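Local coordinates for protein YECBM32 (Yersinia enterocolitica, PDB 2JDA) that binds polygalacturonic acid, the backbone of pectin, as a periplasmic carbohydrate-binding module, at residues K82-L87 with Y112-T117. Residues are numbered along the deposited sequence; the frame is centred on the assembly and turned at random.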
loop_
_atom_site.group_PDB
_atom_site.type_symbol
_atom_site.label_atom_id
_atom_site.label_comp_id
_atom_site.label_asym_id
_atom_site.label_seq_id
_atom_site.Cartn_x
_atom_site.Cartn_y
_atom_site.Cartn_z
ATOM N N LYS A 82 -11.406 3.409 12.541
ATOM C CA LYS A 82 -11.207 4.529 13.481
ATOM C C LYS A 82 -10.070 4.288 14.463
ATOM O O LYS A 82 -9.391 5.239 14.906
ATOM C CB LYS A 82 -12.508 4.758 14.279
ATOM C CG LYS A 82 -13.747 5.057 13.452
ATOM C CD LYS A 82 -14.927 5.413 14.382
ATOM C CE LYS A 82 -16.158 5.960 13.608
ATOM N NZ LYS A 82 -16.199 5.488 12.170
ATOM N N ASN A 83 -9.847 3.025 14.818
ATOM C CA ASN A 83 -8.838 2.634 15.803
ATOM C C ASN A 83 -7.889 1.695 15.081
ATOM O O ASN A 83 -8.300 0.672 14.561
ATOM C CB ASN A 83 -9.502 1.953 17.000
ATOM C CG ASN A 83 -10.294 2.919 17.817
ATOM O OD1 ASN A 83 -9.706 3.700 18.543
ATOM N ND2 ASN A 83 -11.622 2.892 17.684
ATOM N N TRP A 84 -6.623 2.062 15.063
ATOM C CA TRP A 84 -5.616 1.432 14.241
ATOM C C TRP A 84 -4.541 0.784 15.091
ATOM O O TRP A 84 -4.120 1.327 16.123
ATOM C CB TRP A 84 -4.971 2.485 13.318
ATOM C CG TRP A 84 -5.961 3.142 12.405
ATOM C CD1 TRP A 84 -6.624 4.301 12.624
ATOM C CD2 TRP A 84 -6.490 2.613 11.166
ATOM N NE1 TRP A 84 -7.500 4.551 11.605
ATOM C CE2 TRP A 84 -7.463 3.516 10.714
ATOM C CE3 TRP A 84 -6.229 1.469 10.383
ATOM C CZ2 TRP A 84 -8.157 3.322 9.527
ATOM C CZ3 TRP A 84 -6.930 1.275 9.224
ATOM C CH2 TRP A 84 -7.877 2.196 8.812
ATOM N N GLN A 85 -4.060 -0.363 14.599
ATOM C CA GLN A 85 -2.894 -1.051 15.112
ATOM C C GLN A 85 -1.844 -1.197 14.031
ATOM O O GLN A 85 -2.171 -1.437 12.865
ATOM C CB GLN A 85 -3.276 -2.419 15.649
ATOM C CG GLN A 85 -4.091 -2.340 16.953
ATOM C CD GLN A 85 -4.217 -3.730 17.579
ATOM O OE1 GLN A 85 -5.074 -4.445 17.180
ATOM N NE2 GLN A 85 -3.259 -4.133 18.429
ATOM N N PRO A 86 -0.578 -1.047 14.366
ATOM C CA PRO A 86 0.449 -1.165 13.353
ATOM C C PRO A 86 0.773 -2.585 12.983
ATOM O O PRO A 86 0.933 -3.452 13.892
ATOM C CB PRO A 86 1.644 -0.503 13.998
ATOM C CG PRO A 86 1.430 -0.726 15.387
ATOM C CD PRO A 86 -0.022 -0.702 15.680
ATOM N N LEU A 87 0.935 -2.812 11.677
ATOM C CA LEU A 87 1.645 -4.000 11.204
ATOM C C LEU A 87 3.124 -3.751 11.186
ATOM O O LEU A 87 3.890 -4.668 11.540
ATOM C CB LEU A 87 1.234 -4.396 9.827
ATOM C CG LEU A 87 -0.124 -5.019 9.619
ATOM C CD1 LEU A 87 -0.370 -5.342 8.141
ATOM C CD2 LEU A 87 -0.285 -6.302 10.499
ATOM N N TYR A 112 -9.996 -3.118 7.283
ATOM C CA TYR A 112 -9.342 -1.966 6.690
ATOM C C TYR A 112 -7.834 -2.084 6.852
ATOM O O TYR A 112 -7.317 -2.468 7.929
ATOM C CB TYR A 112 -9.746 -0.651 7.338
ATOM C CG TYR A 112 -11.237 -0.395 7.343
ATOM C CD1 TYR A 112 -11.853 0.345 6.347
ATOM C CD2 TYR A 112 -12.029 -0.827 8.395
ATOM C CE1 TYR A 112 -13.218 0.577 6.390
ATOM C CE2 TYR A 112 -13.389 -0.572 8.428
ATOM C CZ TYR A 112 -13.974 0.144 7.415
ATOM O OH TYR A 112 -15.351 0.397 7.442
ATOM N N ILE A 113 -7.136 -1.710 5.785
ATOM C CA ILE A 113 -5.682 -1.580 5.797
ATOM C C ILE A 113 -5.380 -0.163 5.393
ATOM O O ILE A 113 -5.819 0.279 4.346
ATOM C CB ILE A 113 -5.002 -2.613 4.845
ATOM C CG1 ILE A 113 -5.302 -4.073 5.289
ATOM C CG2 ILE A 113 -3.494 -2.327 4.716
ATOM C CD1 ILE A 113 -4.531 -4.483 6.515
ATOM N N LYS A 114 -4.549 0.525 6.157
ATOM C CA LYS A 114 -4.178 1.910 5.847
ATOM C C LYS A 114 -2.688 2.030 5.765
ATOM O O LYS A 114 -1.991 1.597 6.672
ATOM C CB LYS A 114 -4.772 2.870 6.865
ATOM C CG LYS A 114 -4.460 4.362 6.552
ATOM C CD LYS A 114 -5.270 5.285 7.479
ATOM C CE LYS A 114 -4.843 5.334 8.928
ATOM N NZ LYS A 114 -3.904 6.467 9.253
ATOM N N LEU A 115 -2.180 2.634 4.696
ATOM C CA LEU A 115 -0.782 2.989 4.579
ATOM C C LEU A 115 -0.655 4.479 4.808
ATOM O O LEU A 115 -1.311 5.269 4.129
ATOM C CB LEU A 115 -0.197 2.643 3.209
ATOM C CG LEU A 115 0.202 1.188 3.002
ATOM C CD1 LEU A 115 -0.989 0.320 2.977
ATOM C CD2 LEU A 115 0.956 1.037 1.707
ATOM N N ASP A 116 0.162 4.862 5.786
ATOM C CA ASP A 116 0.542 6.253 5.983
ATOM C C ASP A 116 1.886 6.381 5.262
ATOM O O ASP A 116 2.807 5.584 5.502
ATOM C CB ASP A 116 0.699 6.600 7.455
ATOM C CG ASP A 116 -0.593 6.505 8.253
ATOM O OD1 ASP A 116 -1.731 6.407 7.658
ATOM O OD2 ASP A 116 -0.543 6.486 9.520
ATOM N N THR A 117 2.013 7.340 4.359
ATOM C CA THR A 117 3.173 7.424 3.473
ATOM C C THR A 117 3.868 8.764 3.686
ATOM O O THR A 117 3.249 9.773 4.014
ATOM C CB THR A 117 2.789 7.246 1.995
ATOM O OG1 THR A 117 1.925 8.301 1.573
ATOM C CG2 THR A 117 2.014 5.954 1.775
#
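On the five-stranded antiparallel sheet of this F5/8 type C (discoidin-like) beta-sandwich, a cation-pi pair links K114 on strand 112-120 to W84 at the approach to strand 85-92, with strand 71-78 between. That middle strand is bonded by its backbone to Q85 through Y77 and to K114 through F76, and the indole reaches over it; the CA atoms of W84 and K114 are accordingly 8.5 Å apart. The case illustrates how a lysine can meet an indole at two points, its root and its far end. At the root of the chain, K114 CB lies against the six-membered ring, 3.6 Å from W84 CZ3. With CG anti to the backbone N (chi1 -178°) and the chain then bent at chi3 (72°), the far end of the lysine folds back over the same indole. K114 CE comes to rest 3.8 Å from the centroid of the five-membered ring, a CH-pi contact, and NZ sits higher, 4.7 Å from that centroid and only 8° off the ring normal, so the ring meets the CE methylene first, with the charge behind it on nearly the same normal.

W84 also meets Y112, not ring to ring but through the tyrosine's methylene: W84 CH2 approaches Y112 CB at 3.7 Å, while the phenol leads away from the contact. Between Y112 and K114, I113, whose CB bond points away from segment 82-87, is buried, and its side chain touches I59 of strand 53-63. The indole also touches Q47 of strand 44-50 and S78 of strand 71-78. A glycerol, probably from the crystallisation liquor, hydrogen-bonds K114 NZ, consistent with an ammonium accessible from solvent. D116, two residues further along the strand, holds the same nitrogen in a salt bridge, NZ donating to the syn lone pair of D116 OD1 at 2.7 Å.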